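Local structure of acyl-CoA dehydrogenase (Mycobacterium thermoresistibile, 3NF4) at residues V11-P16 with E22-T27; P37-H42 with V357-R362; G51-L56 with G60-P65; R304-D309 with A324-L329. The protein probably oxidises acyl-CoA thioesters to their trans-2-enoyl-CoA products, passing the electrons to a tightly bound FAD. One frame throughout, in Å; residues are numbered along the deposited sequence.

Overall arrangement
All four contacts are largely buried, but they join different parts of the fold. Contacts 1 and 3 belong to the N-terminal helical region, contact 4 pairs two long helices of the C-terminal region, and contact 2 links the two regions across 315 residues. Contacts 1 and 3 meet where Thr27 packs on Leu61, and contacts 1 and 4 meet where Arg13 and Arg304 gather beside Glu85. Their chemistry follows place: contact 2 is a salt bridge between helices, contact 3 a capped helix end wrapped in leucines, contact 4 tight alanine packing, and contact 1 apolar packing beside an arginine. Other subunits reach contacts 1, 2 and 4 but not contact 3.

Contact 1: residues V11-P16 with E22-T27; sequences VDRLLP and ELIELT
NH1 of Arg13, the residue whose CD lies 4.4 Å from CD1 of Ile24, is gripped by two side chains of helix 77-88, the carboxylate of Glu85 and the amide oxygen of Gln82. Its NE forms a salt bridge with Glu86, and CG1 of Val11 lies 4.0 Å above the guanidinium plane of Arg13, over its centre. Arginine suits this place because its aliphatic stem can run past Ile24 while its head reaches the acids beyond.

The apolar part rests on Leu15. With chi1 at -66°, its CG lies beside the backbone N and the isobutyl fork reaches helix 18-35, where CD1 of Leu15 packs 3.9 Å from CG1 of Ile24; CD2 of Leu15 follows at 4.2 Å from the same carbon. A branched isoleucine thus offers its side to both methyls. One turn along, O of Leu23 is held by two donors of Thr27, OG1 at 2.9 Å and the backbone N, from opposite faces of its plane.

The contact fastens the chain's extended lead-in to the first helix of the N-terminal helical domain of the acyl-CoA dehydrogenase fold, whose start folds back over it obliquely. The lead-in also meets Arg318 and Arg313 of the second subunit, while Leu23 and Thr27 turn another flank of helix 18-35 against Val79 and Val83 of helix 77-88.

Contact 2: residues P37-H42 with V357-R362; sequences PIVDRH and VERYMR
Asp40 and Arg359 join two helices far apart in sequence, helix 39-45 of the N-terminal helical region and helix 357-367 of the C-terminal all-helical region of the acyl-CoA dehydrogenase fold. The charged interaction dominates. NH2 of Arg359 gives a 2.8 Å salt-bridging hydrogen bond to OD1 of Asp40, but the N-H points off the line (134°) and the oxygen is tilted from the guanidinium plane. A single bond joins them, and the planes stand 59° apart, unlike a flat two-bond pairing. OD1 of Asp40 is also bonded by NE of Arg356, and NH1 of Arg359 by Glu363, so each charge has a second partner. The Arg359 chain sets out with CG anti to the backbone N (chi1 173°), spans the gap between the helices, a length that arginine supplies, and bends near its end, which brings NH2 to Asp40.

Van der Waals contact is slight: CG2 of Val39 lies 4.0 Å from NH1 of Arg359, approaching the guanidinium obliquely, and the same valine packs on Trp91.

Within helix 357-367 a second ion pair links residues one turn apart. Arg362, whose backbone O meets Tyr351 of the third subunit, holds Glu358 side-on with two nitrogens: NH2 of Arg362 lies 2.9 Å from OE1 of Glu358, and NE of Arg362 lies 2.8 Å from OE2 of Glu358, both oxygens nearly in the guanidinium plane.

Contact 3: residues G51-L56 with G60-P65; sequences GVFEQL and GLLSLP
Leu56 and Leu61 both place CG beside the backbone N, with chi1 of -66° and -58°, and this swings their isobutyl groups together at a Schellman motif, the turn that ends the helix begun at Val52. The two side chains cross at about a right angle, with CD2 of Leu56 3.9 Å from CD1 of Leu61. Such an apolar pair across the helix end is a classical companion of the motif.

The backbone makes the cap. N of Leu61 donates a 3.1 Å hydrogen bond to O of Leu56, the six-to-one bond of the motif; it is moderately bent, and the donor stands tilted from the carbonyl plane. Gly60 allows the reversal: its phi is positive (95°), where a side chain would press on the preceding carbonyl oxygen. From Gly60 to Ser63 the chain makes a type I turn, closed by a weak bond.

Leu62 extends the contact back to the first turn of the helix, where its two methyls meet Phe53. The ring of Phe53 in turn makes an edge-to-face pair with His169, and the Phe53 side chain lies about 13 Å from the bound FAD. Leucines suit this place because several helices converge on it: Leu56 packs on Ile30 and Leu61 on Thr27 of helix 18-35, while Leu62 meets Val98 of helix 92-104. CD1 of Leu62 lies 3.5 Å from O of Phe53, and CD2 of Leu62 meets the edge of the Phe53 ring, 4.4 Å from its CD1.

Contact 4: residues R304-D309 with A324-L329; sequences RATYLD and ASIAKL
Ala327 and Tyr307 have the nearest CA atoms between residues 304-309 and 324-329, which lie on helix 289-315 and helix 321-346, consecutive helices that run nearly antiparallel as a helical hairpin in the C-terminal domain of the acyl-CoA dehydrogenase fold. Their local axes come within 8.7 Å of each other at an angle of 157°.

The packing is apolar and close. CB of Ala327 lies 3.9 Å from CA of Tyr307 and 4.1 Å from CB of Tyr307, so a single methyl meets the facing backbone directly; the small size of alanine is what lets the helices draw so near. Beside it, CG2 of Thr306 is 3.9 Å from CA of Ala327 and 4.1 Å from CG2 of Ile326. Thr306 turns this methyl across the interface by setting it anti to its own backbone N.

Polar groups are directed elsewhere. OG1 of Thr306 bonds to the carbonyl of Thr302 in its own helix, which satisfies the hydroxyl and leaves the methyl for packing. Tyr307 takes the crowded rotamer (chi1 81°), which carries its ring off the interface; O of Arg304 sits 3.6 Å above one ring face of Tyr307, toward the rim, and the hydroxyl reaches Glu85, which also binds Arg304.

Around the pair, the Tyr307 ring fits between helix 247-274, at Ala255 and Thr259, and helix 77-88, at Leu81 and Gln82. Helix 374-383 covers the far side of helix 321-346 through Ser325 and Leu329. The hairpin also takes part in a subunit interface: Thr302 of the second subunit packs on Thr306, and Ala301 of that subunit on Ile326.

Contact 1: residues V11-P16 with E22-T27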
loop_
_atom_site.group_PDB
_atom_site.type_symbol
_atom_site.label_atom_id
_atom_site.label_comp_id
_atom_site.label_asym_id
_atom_site.label_seq_id
_atom_site.Cartn_x
_atom_site.Cartn_y
_atom_site.Cartn_z
ATOM N N VAL A 11 17.830 3.607 21.678
ATOM C CA VAL A 11 17.828 4.505 20.516
ATOM C C VAL A 11 18.985 5.533 20.550
ATOM O O VAL A 11 19.154 6.272 21.527
ATOM C CB VAL A 11 16.447 5.219 20.360
ATOM C CG1 VAL A 11 16.435 6.154 19.171
ATOM C CG2 VAL A 11 15.319 4.210 20.224
ATOM N N ASP A 12 19.767 5.569 19.476
ATOM C CA ASP A 12 20.865 6.539 19.311
ATOM C C ASP A 12 20.281 7.907 18.902
ATOM O O ASP A 12 19.865 8.100 17.748
ATOM C CB ASP A 12 21.860 6.020 18.254
ATOM C CG ASP A 12 23.142 6.844 18.177
ATOM O OD1 ASP A 12 23.354 7.761 19.011
ATOM O OD2 ASP A 12 23.967 6.566 17.276
ATOM N N ARG A 13 20.251 8.850 19.842
ATOM C CA ARG A 13 19.520 10.107 19.642
ATOM C C ARG A 13 20.373 11.323 19.240
ATOM O O ARG A 13 21.472 11.519 19.747
ATOM C CB ARG A 13 18.679 10.438 20.898
ATOM C CG ARG A 13 17.566 9.418 21.195
ATOM C CD ARG A 13 16.479 9.962 22.109
ATOM N NE ARG A 13 15.475 8.939 22.412
ATOM C CZ ARG A 13 14.416 8.660 21.640
ATOM N NH1 ARG A 13 14.185 9.345 20.511
ATOM N NH2 ARG A 13 13.577 7.687 21.997
ATOM N N LEU A 14 19.842 12.158 18.356
ATOM C CA LEU A 14 20.470 13.447 18.069
ATOM C C LEU A 14 19.931 14.543 19.012
ATOM O O LEU A 14 18.747 14.906 18.947
ATOM C CB LEU A 14 20.250 13.846 16.608
ATOM C CG LEU A 14 21.072 13.202 15.494
ATOM C CD1 LEU A 14 20.319 13.327 14.152
ATOM C CD2 LEU A 14 22.417 13.854 15.368
ATOM N N LEU A 15 20.807 15.060 19.872
ATOM C CA LEU A 15 20.431 15.987 20.944
ATOM C C LEU A 15 21.353 17.218 20.960
ATOM O O LEU A 15 22.541 17.087 20.666
ATOM C CB LEU A 15 20.482 15.268 22.307
ATOM C CG LEU A 15 19.474 14.129 22.550
ATOM C CD1 LEU A 15 19.925 13.206 23.664
ATOM C CD2 LEU A 15 18.032 14.627 22.793
ATOM N N PRO A 16 20.816 18.408 21.325
ATOM C CA PRO A 16 21.554 19.690 21.210
ATOM C C PRO A 16 22.656 19.955 22.259
ATOM O O PRO A 16 23.402 20.927 22.116
ATOM C CB PRO A 16 20.453 20.761 21.334
ATOM C CG PRO A 16 19.137 19.995 21.430
ATOM C CD PRO A 16 19.468 18.611 21.878
ATOM N N GLU A 22 21.657 13.795 29.431
ATOM C CA GLU A 22 21.440 13.355 30.811
ATOM C C GLU A 22 19.949 13.355 31.197
ATOM O O GLU A 22 19.513 12.532 32.004
ATOM C CB GLU A 22 22.266 14.207 31.801
ATOM N N LEU A 23 19.177 14.275 30.624
ATOM C CA LEU A 23 17.731 14.337 30.876
ATOM C C LEU A 23 17.033 13.113 30.268
ATOM O O LEU A 23 16.096 12.561 30.842
ATOM C CB LEU A 23 17.127 15.644 30.335
ATOM C CG LEU A 23 15.595 15.786 30.350
ATOM C CD1 LEU A 23 15.061 15.831 31.805
ATOM C CD2 LEU A 23 15.123 16.979 29.559
ATOM N N ILE A 24 17.516 12.686 29.106
ATOM C CA ILE A 24 17.025 11.457 28.503
ATOM C C ILE A 24 17.366 10.290 29.424
ATOM O O ILE A 24 16.519 9.426 29.697
ATOM C CB ILE A 24 17.573 11.264 27.087
ATOM C CG1 ILE A 24 16.984 12.334 26.140
ATOM C CG2 ILE A 24 17.338 9.830 26.586
ATOM C CD1 ILE A 24 15.477 12.184 25.819
ATOM N N GLU A 25 18.596 10.309 29.943
ATOM C CA GLU A 25 19.075 9.276 30.838
ATOM C C GLU A 25 18.241 9.219 32.099
ATOM O O GLU A 25 17.915 8.134 32.579
ATOM C CB GLU A 25 20.545 9.513 31.180
ATOM C CG GLU A 25 21.326 8.228 31.435
ATOM C CD GLU A 25 21.182 7.205 30.300
ATOM O OE1 GLU A 25 21.598 7.499 29.151
ATOM O OE2 GLU A 25 20.651 6.098 30.564
ATOM N N LEU A 26 17.888 10.377 32.643
ATOM C CA LEU A 26 17.009 10.398 33.812
ATOM C C LEU A 26 15.621 9.762 33.517
ATOM O O LEU A 26 15.082 9.015 34.349
ATOM C CB LEU A 26 16.883 11.817 34.376
ATOM C CG LEU A 26 15.905 12.089 35.530
ATOM C CD1 LEU A 26 16.354 11.407 36.827
ATOM C CD2 LEU A 26 15.739 13.594 35.758
ATOM N N THR A 27 15.079 10.045 32.326
ATOM C CA THR A 27 13.773 9.513 31.886
ATOM C C THR A 27 13.750 7.993 31.762
ATOM O O THR A 27 12.789 7.366 32.182
ATOM C CB THR A 27 13.303 10.142 30.535
ATOM O OG1 THR A 27 13.341 11.573 30.630
ATOM C CG2 THR A 27 11.886 9.688 30.185
#

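Contact 2: residues P37-H42 with V357-R362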
loop_
_atom_site.group_PDB
_atom_site.type_symbol
_atom_site.label_atom_id
_atom_site.label_comp_id
_atom_site.label_asym_id
_atom_site.label_seq_id
_atom_site.Cartn_x
_atom_site.Cartn_y
_atom_site.Cartn_z
ATOM N N PRO A 37 7.403 -2.125 35.628
ATOM C CA PRO A 37 7.112 -3.332 36.412
ATOM C C PRO A 37 5.637 -3.561 36.748
ATOM O O PRO A 37 5.281 -4.670 37.154
ATOM C CB PRO A 37 7.887 -3.116 37.728
ATOM C CG PRO A 37 8.760 -1.906 37.520
ATOM C CD PRO A 37 8.067 -1.094 36.448
ATOM N N ILE A 38 4.805 -2.521 36.605
ATOM C CA ILE A 38 3.362 -2.563 36.934
ATOM C C ILE A 38 2.403 -2.434 35.722
ATOM O O ILE A 38 1.188 -2.611 35.874
ATOM C CB ILE A 38 2.983 -1.458 37.971
ATOM C CG1 ILE A 38 3.392 -0.059 37.463
ATOM C CG2 ILE A 38 3.586 -1.763 39.368
ATOM C CD1 ILE A 38 2.917 1.105 38.345
ATOM N N VAL A 39 2.928 -2.124 34.536
ATOM C CA VAL A 39 2.073 -1.787 33.387
ATOM C C VAL A 39 1.145 -2.920 32.895
ATOM O O VAL A 39 -0.047 -2.666 32.614
ATOM C CB VAL A 39 2.862 -1.122 32.212
ATOM C CG1 VAL A 39 3.998 -2.016 31.687
ATOM C CG2 VAL A 39 1.915 -0.718 31.071
ATOM N N ASP A 40 1.670 -4.144 32.799
ATOM C CA ASP A 40 0.889 -5.287 32.311
ATOM C C ASP A 40 -0.315 -5.590 33.209
ATOM O O ASP A 40 -1.393 -5.929 32.734
ATOM C CB ASP A 40 1.761 -6.543 32.171
ATOM C CG ASP A 40 2.827 -6.426 31.053
ATOM O OD1 ASP A 40 2.738 -5.547 30.157
ATOM O OD2 ASP A 40 3.779 -7.245 31.067
ATOM N N ARG A 41 -0.128 -5.437 34.512
ATOM C CA ARG A 41 -1.184 -5.768 35.462
ATOM C C ARG A 41 -2.289 -4.709 35.517
ATOM O O ARG A 41 -3.455 -5.042 35.649
ATOM C CB ARG A 41 -0.589 -6.041 36.858
ATOM C CG ARG A 41 -1.607 -6.335 37.948
ATOM C CD ARG A 41 -2.488 -7.564 37.604
ATOM N NE ARG A 41 -2.041 -8.781 38.275
ATOM C CZ ARG A 41 -2.669 -9.350 39.304
ATOM N NH1 ARG A 41 -3.802 -8.832 39.789
ATOM N NH2 ARG A 41 -2.162 -10.453 39.849
ATOM N N HIS A 42 -1.919 -3.443 35.430
ATOM C CA HIS A 42 -2.890 -2.375 35.438
ATOM C C HIS A 42 -3.687 -2.277 34.133
ATOM O O HIS A 42 -4.858 -1.897 34.157
ATOM C CB HIS A 42 -2.216 -1.044 35.698
ATOM C CG HIS A 42 -1.996 -0.744 37.145
ATOM N ND1 HIS A 42 -3.035 -0.529 38.027
ATOM C CD2 HIS A 42 -0.854 -0.603 37.862
ATOM C CE1 HIS A 42 -2.539 -0.283 39.231
ATOM N NE2 HIS A 42 -1.220 -0.329 39.158
ATOM N N VAL A 357 2.893 -7.862 22.483
ATOM C CA VAL A 357 2.604 -7.368 21.122
ATOM C C VAL A 357 1.090 -7.299 20.751
ATOM O O VAL A 357 0.684 -6.427 19.974
ATOM C CB VAL A 357 3.449 -8.088 20.033
ATOM C CG1 VAL A 357 4.911 -7.751 20.223
ATOM C CG2 VAL A 357 3.252 -9.620 20.084
ATOM N N GLU A 358 0.269 -8.179 21.337
ATOM C CA GLU A 358 -1.178 -8.132 21.066
ATOM C C GLU A 358 -1.805 -6.891 21.702
ATOM O O GLU A 358 -2.714 -6.287 21.120
ATOM C CB GLU A 358 -1.898 -9.418 21.482
ATOM C CG GLU A 358 -1.994 -9.637 23.014
ATOM C CD GLU A 358 -3.156 -8.857 23.669
ATOM O OE1 GLU A 358 -3.080 -8.576 24.901
ATOM O OE2 GLU A 358 -4.118 -8.516 22.930
ATOM N N ARG A 359 -1.295 -6.484 22.871
ATOM C CA ARG A 359 -1.721 -5.214 23.469
ATOM C C ARG A 359 -1.289 -3.987 22.618
ATOM O O ARG A 359 -2.076 -3.040 22.434
ATOM C CB ARG A 359 -1.203 -5.100 24.913
ATOM C CG ARG A 359 -1.453 -3.725 25.565
ATOM C CD ARG A 359 -1.287 -3.717 27.136
ATOM N NE ARG A 359 0.075 -4.055 27.603
ATOM C CZ ARG A 359 1.092 -3.195 27.715
ATOM N NH1 ARG A 359 0.970 -1.906 27.397
ATOM N NH2 ARG A 359 2.264 -3.626 28.163
ATOM N N TYR A 360 -0.045 -4.004 22.115
ATOM C CA TYR A 360 0.491 -2.857 21.342
ATOM C C TYR A 360 -0.353 -2.600 20.088
ATOM O O TYR A 360 -0.666 -1.449 19.785
ATOM C CB TYR A 360 1.994 -3.025 20.995
ATOM C CG TYR A 360 2.970 -2.978 22.198
ATOM C CD1 TYR A 360 2.627 -2.334 23.396
ATOM C CD2 TYR A 360 4.237 -3.564 22.119
ATOM C CE1 TYR A 360 3.506 -2.297 24.483
ATOM C CE2 TYR A 360 5.101 -3.535 23.176
ATOM C CZ TYR A 360 4.736 -2.891 24.358
ATOM O OH TYR A 360 5.633 -2.851 25.402
ATOM N N MET A 361 -0.737 -3.672 19.393
ATOM C CA MET A 361 -1.673 -3.617 18.276
ATOM C C MET A 361 -3.048 -3.001 18.589
ATOM O O MET A 361 -3.593 -2.272 17.776
ATOM C CB MET A 361 -1.849 -5.010 17.649
ATOM C CG MET A 361 -2.589 -4.966 16.345
ATOM S SD MET A 361 -2.681 -6.570 15.513
ATOM C CE MET A 361 -4.016 -6.259 14.351
ATOM N N ARG A 362 -3.610 -3.317 19.744
ATOM C CA ARG A 362 -4.876 -2.729 20.194
ATOM C C ARG A 362 -4.712 -1.227 20.565
ATOM O O ARG A 362 -5.598 -0.416 20.288
ATOM C CB ARG A 362 -5.482 -3.533 21.383
ATOM C CG ARG A 362 -5.883 -4.995 21.038
ATOM C CD ARG A 362 -6.589 -5.690 22.219
ATOM N NE ARG A 362 -5.668 -6.186 23.257
ATOM C CZ ARG A 362 -5.538 -5.679 24.487
ATOM N NH1 ARG A 362 -6.242 -4.620 24.875
ATOM N NH2 ARG A 362 -4.671 -6.215 25.348
#

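Contact 3: residues G51-L56 with G60-P65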
loop_
_atom_site.group_PDB
_atom_site.type_symbol
_atom_site.label_atom_id
_atom_site.label_comp_id
_atom_site.label_asym_id
_atom_site.label_seq_id
_atom_site.Cartn_x
_atom_site.Cartn_y
_atom_site.Cartn_z
ATOM N N GLY A 51 -0.095 7.174 42.542
ATOM C CA GLY A 51 1.274 7.537 42.921
ATOM C C GLY A 51 2.215 7.837 41.770
ATOM O O GLY A 51 3.237 8.515 41.952
ATOM N N VAL A 52 1.865 7.326 40.588
ATOM C CA VAL A 52 2.692 7.418 39.390
ATOM C C VAL A 52 2.896 8.860 38.866
ATOM O O VAL A 52 4.015 9.266 38.626
ATOM C CB VAL A 52 2.163 6.453 38.293
ATOM C CG1 VAL A 52 2.746 6.781 36.929
ATOM C CG2 VAL A 52 2.460 5.014 38.674
ATOM N N PHE A 53 1.821 9.621 38.687
ATOM C CA PHE A 53 1.937 11.007 38.205
ATOM C C PHE A 53 2.610 11.944 39.218
ATOM O O PHE A 53 3.206 12.953 38.827
ATOM C CB PHE A 53 0.583 11.571 37.764
ATOM C CG PHE A 53 0.044 10.947 36.481
ATOM C CD1 PHE A 53 0.490 11.376 35.243
ATOM C CD2 PHE A 53 -0.915 9.935 36.530
ATOM C CE1 PHE A 53 0.011 10.814 34.086
ATOM C CE2 PHE A 53 -1.398 9.353 35.373
ATOM C CZ PHE A 53 -0.939 9.794 34.141
ATOM N N GLU A 54 2.498 11.605 40.508
ATOM C CA GLU A 54 3.162 12.324 41.597
ATOM C C GLU A 54 4.693 12.170 41.500
ATOM O O GLU A 54 5.427 13.141 41.686
ATOM C CB GLU A 54 2.617 11.857 42.964
ATOM N N GLN A 55 5.152 10.956 41.173
ATOM C CA GLN A 55 6.580 10.648 40.991
ATOM C C GLN A 55 7.246 11.256 39.748
ATOM O O GLN A 55 8.439 11.585 39.795
ATOM C CB GLN A 55 6.820 9.132 40.998
ATOM C CG GLN A 55 6.667 8.462 42.372
ATOM C CD GLN A 55 7.192 7.038 42.392
ATOM O OE1 GLN A 55 8.407 6.807 42.393
ATOM N NE2 GLN A 55 6.280 6.074 42.406
ATOM N N LEU A 56 6.505 11.359 38.634
ATOM C CA LEU A 56 7.031 11.964 37.400
ATOM C C LEU A 56 7.125 13.485 37.550
ATOM O O LEU A 56 8.089 14.126 37.097
ATOM C CB LEU A 56 6.148 11.617 36.194
ATOM C CG LEU A 56 6.021 10.180 35.673
ATOM C CD1 LEU A 56 4.874 10.095 34.685
ATOM C CD2 LEU A 56 7.306 9.672 35.035
ATOM N N GLY A 60 10.359 16.633 37.435
ATOM C CA GLY A 60 10.295 17.699 36.432
ATOM C C GLY A 60 9.628 17.320 35.103
ATOM O O GLY A 60 9.459 18.180 34.234
ATOM N N LEU A 61 9.219 16.057 34.962
ATOM C CA LEU A 61 8.758 15.507 33.668
ATOM C C LEU A 61 7.359 15.939 33.170
ATOM O O LEU A 61 7.004 15.697 31.998
ATOM C CB LEU A 61 8.903 13.980 33.648
ATOM C CG LEU A 61 10.333 13.470 33.896
ATOM C CD1 LEU A 61 10.363 11.985 34.227
ATOM C CD2 LEU A 61 11.255 13.773 32.737
ATOM N N LEU A 62 6.590 16.602 34.025
ATOM C CA LEU A 62 5.255 17.056 33.646
ATOM C C LEU A 62 5.179 18.532 33.249
ATOM O O LEU A 62 4.088 19.078 33.098
ATOM C CB LEU A 62 4.264 16.803 34.774
ATOM C CG LEU A 62 3.855 15.386 35.155
ATOM C CD1 LEU A 62 2.897 15.435 36.359
ATOM C CD2 LEU A 62 3.190 14.671 33.997
ATOM N N SER A 63 6.315 19.196 33.087
ATOM C CA SER A 63 6.288 20.619 32.737
ATOM C C SER A 63 7.509 21.069 31.942
ATOM O O SER A 63 7.852 22.255 31.927
ATOM C CB SER A 63 6.107 21.490 33.992
ATOM O OG SER A 63 6.726 20.893 35.115
ATOM N N LEU A 64 8.136 20.120 31.258
ATOM C CA LEU A 64 9.361 20.371 30.530
ATOM C C LEU A 64 9.342 21.569 29.579
ATOM O O LEU A 64 10.248 22.399 29.645
ATOM C CB LEU A 64 9.826 19.105 29.817
ATOM C CG LEU A 64 10.395 18.034 30.748
ATOM C CD1 LEU A 64 10.791 16.813 29.963
ATOM C CD2 LEU A 64 11.602 18.569 31.597
ATOM N N PRO A 65 8.323 21.670 28.697
ATOM C CA PRO A 65 8.453 22.678 27.625
ATOM C C PRO A 65 8.155 24.125 28.012
ATOM O O PRO A 65 8.527 25.034 27.271
ATOM C CB PRO A 65 7.443 22.200 26.561
ATOM C CG PRO A 65 6.415 21.446 27.321
ATOM C CD PRO A 65 7.095 20.854 28.538
#

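Contact 4: residues R304-D309 with A324-L329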
loop_
_atom_site.group_PDB
_atom_site.type_symbol
_atom_site.label_atom_id
_atom_site.label_comp_id
_atom_site.label_asym_id
_atom_site.label_seq_id
_atom_site.Cartn_x
_atom_site.Cartn_y
_atom_site.Cartn_z
ATOM N N ARG A 304 10.258 9.091 13.319
ATOM C CA ARG A 304 11.059 9.890 14.259
ATOM C C ARG A 304 11.640 11.154 13.586
ATOM O O ARG A 304 11.489 12.263 14.114
ATOM C CB ARG A 304 12.198 9.054 14.867
ATOM C CG ARG A 304 13.076 9.810 15.905
ATOM C CD ARG A 304 14.041 8.922 16.747
ATOM N NE ARG A 304 13.367 7.823 17.427
ATOM C CZ ARG A 304 13.439 6.544 17.058
ATOM N NH1 ARG A 304 14.178 6.189 16.009
ATOM N NH2 ARG A 304 12.779 5.617 17.750
ATOM N N ALA A 305 12.282 10.991 12.424
ATOM C CA ALA A 305 12.851 12.138 11.686
ATOM C C ALA A 305 11.825 13.201 11.254
ATOM O O ALA A 305 12.105 14.398 11.274
ATOM C CB ALA A 305 13.661 11.663 10.467
ATOM N N THR A 306 10.644 12.746 10.853
ATOM C CA THR A 306 9.551 13.638 10.489
ATOM C C THR A 306 9.040 14.498 11.679
ATOM O O THR A 306 8.874 15.720 11.524
ATOM C CB THR A 306 8.401 12.861 9.769
ATOM O OG1 THR A 306 8.956 12.101 8.683
ATOM C CG2 THR A 306 7.423 13.822 9.205
ATOM N N TYR A 307 8.844 13.911 12.861
ATOM C CA TYR A 307 8.362 14.757 13.979
ATOM C C TYR A 307 9.422 15.768 14.462
ATOM O O TYR A 307 9.085 16.897 14.867
ATOM C CB TYR A 307 7.631 13.990 15.128
ATOM C CG TYR A 307 8.483 13.283 16.183
ATOM C CD1 TYR A 307 9.164 14.014 17.159
ATOM C CD2 TYR A 307 8.556 11.898 16.236
ATOM C CE1 TYR A 307 9.947 13.402 18.121
ATOM C CE2 TYR A 307 9.336 11.243 17.224
ATOM C CZ TYR A 307 10.040 12.016 18.163
ATOM O OH TYR A 307 10.843 11.455 19.158
ATOM N N LEU A 308 10.691 15.383 14.348
ATOM C CA LEU A 308 11.799 16.236 14.748
ATOM C C LEU A 308 12.031 17.402 13.806
ATOM O O LEU A 308 12.372 18.495 14.265
ATOM C CB LEU A 308 13.077 15.429 14.916
ATOM C CG LEU A 308 13.113 14.412 16.057
ATOM C CD1 LEU A 308 14.403 13.628 15.890
ATOM C CD2 LEU A 308 13.026 15.114 17.407
ATOM N N ASP A 309 11.848 17.170 12.501
ATOM C CA ASP A 309 11.935 18.241 11.518
ATOM C C ASP A 309 10.903 19.348 11.843
ATOM O O ASP A 309 11.250 20.543 11.839
ATOM C CB ASP A 309 11.745 17.696 10.097
ATOM C CG ASP A 309 11.889 18.769 9.022
ATOM O OD1 ASP A 309 11.019 19.681 8.938
ATOM O OD2 ASP A 309 12.866 18.694 8.219
ATOM N N ALA A 324 3.410 19.607 10.889
ATOM C CA ALA A 324 2.822 18.949 12.047
ATOM C C ALA A 324 1.669 17.990 11.704
ATOM O O ALA A 324 1.537 16.967 12.353
ATOM C CB ALA A 324 2.371 19.988 13.140
ATOM N N SER A 325 0.847 18.331 10.704
ATOM C CA SER A 325 -0.165 17.400 10.174
ATOM C C SER A 325 0.459 16.157 9.515
ATOM O O SER A 325 -0.003 15.022 9.711
ATOM C CB SER A 325 -1.094 18.097 9.165
ATOM O OG SER A 325 -2.046 18.850 9.880
ATOM N N ILE A 326 1.502 16.409 8.732
ATOM C CA ILE A 326 2.256 15.362 8.056
ATOM C C ILE A 326 2.888 14.437 9.119
ATOM O O ILE A 326 2.744 13.210 9.044
ATOM C CB ILE A 326 3.285 16.000 7.083
ATOM C CG1 ILE A 326 2.557 16.577 5.868
ATOM C CG2 ILE A 326 4.370 15.033 6.670
ATOM C CD1 ILE A 326 3.490 17.373 4.913
ATOM N N ALA A 327 3.538 15.011 10.123
ATOM C CA ALA A 327 4.130 14.181 11.196
ATOM C C ALA A 327 3.122 13.232 11.906
ATOM O O ALA A 327 3.403 12.054 12.116
ATOM C CB ALA A 327 4.876 15.058 12.226
ATOM N N LYS A 328 1.938 13.742 12.252
ATOM C CA LYS A 328 0.919 12.958 12.970
ATOM C C LYS A 328 0.353 11.823 12.096
ATOM O O LYS A 328 0.284 10.682 12.536
ATOM C CB LYS A 328 -0.174 13.904 13.509
ATOM C CG LYS A 328 -1.155 13.269 14.480
ATOM C CD LYS A 328 -2.341 12.625 13.752
ATOM C CE LYS A 328 -3.334 12.051 14.760
ATOM N NZ LYS A 328 -4.210 11.031 14.154
ATOM N N LEU A 329 -0.033 12.142 10.856
ATOM C CA LEU A 329 -0.471 11.145 9.863
ATOM C C LEU A 329 0.562 10.033 9.646
ATOM O O LEU A 329 0.233 8.837 9.727
ATOM C CB LEU A 329 -0.751 11.811 8.514
ATOM C CG LEU A 329 -1.025 10.854 7.342
ATOM C CD1 LEU A 329 -2.421 10.284 7.448
ATOM C CD2 LEU A 329 -0.890 11.555 6.026
#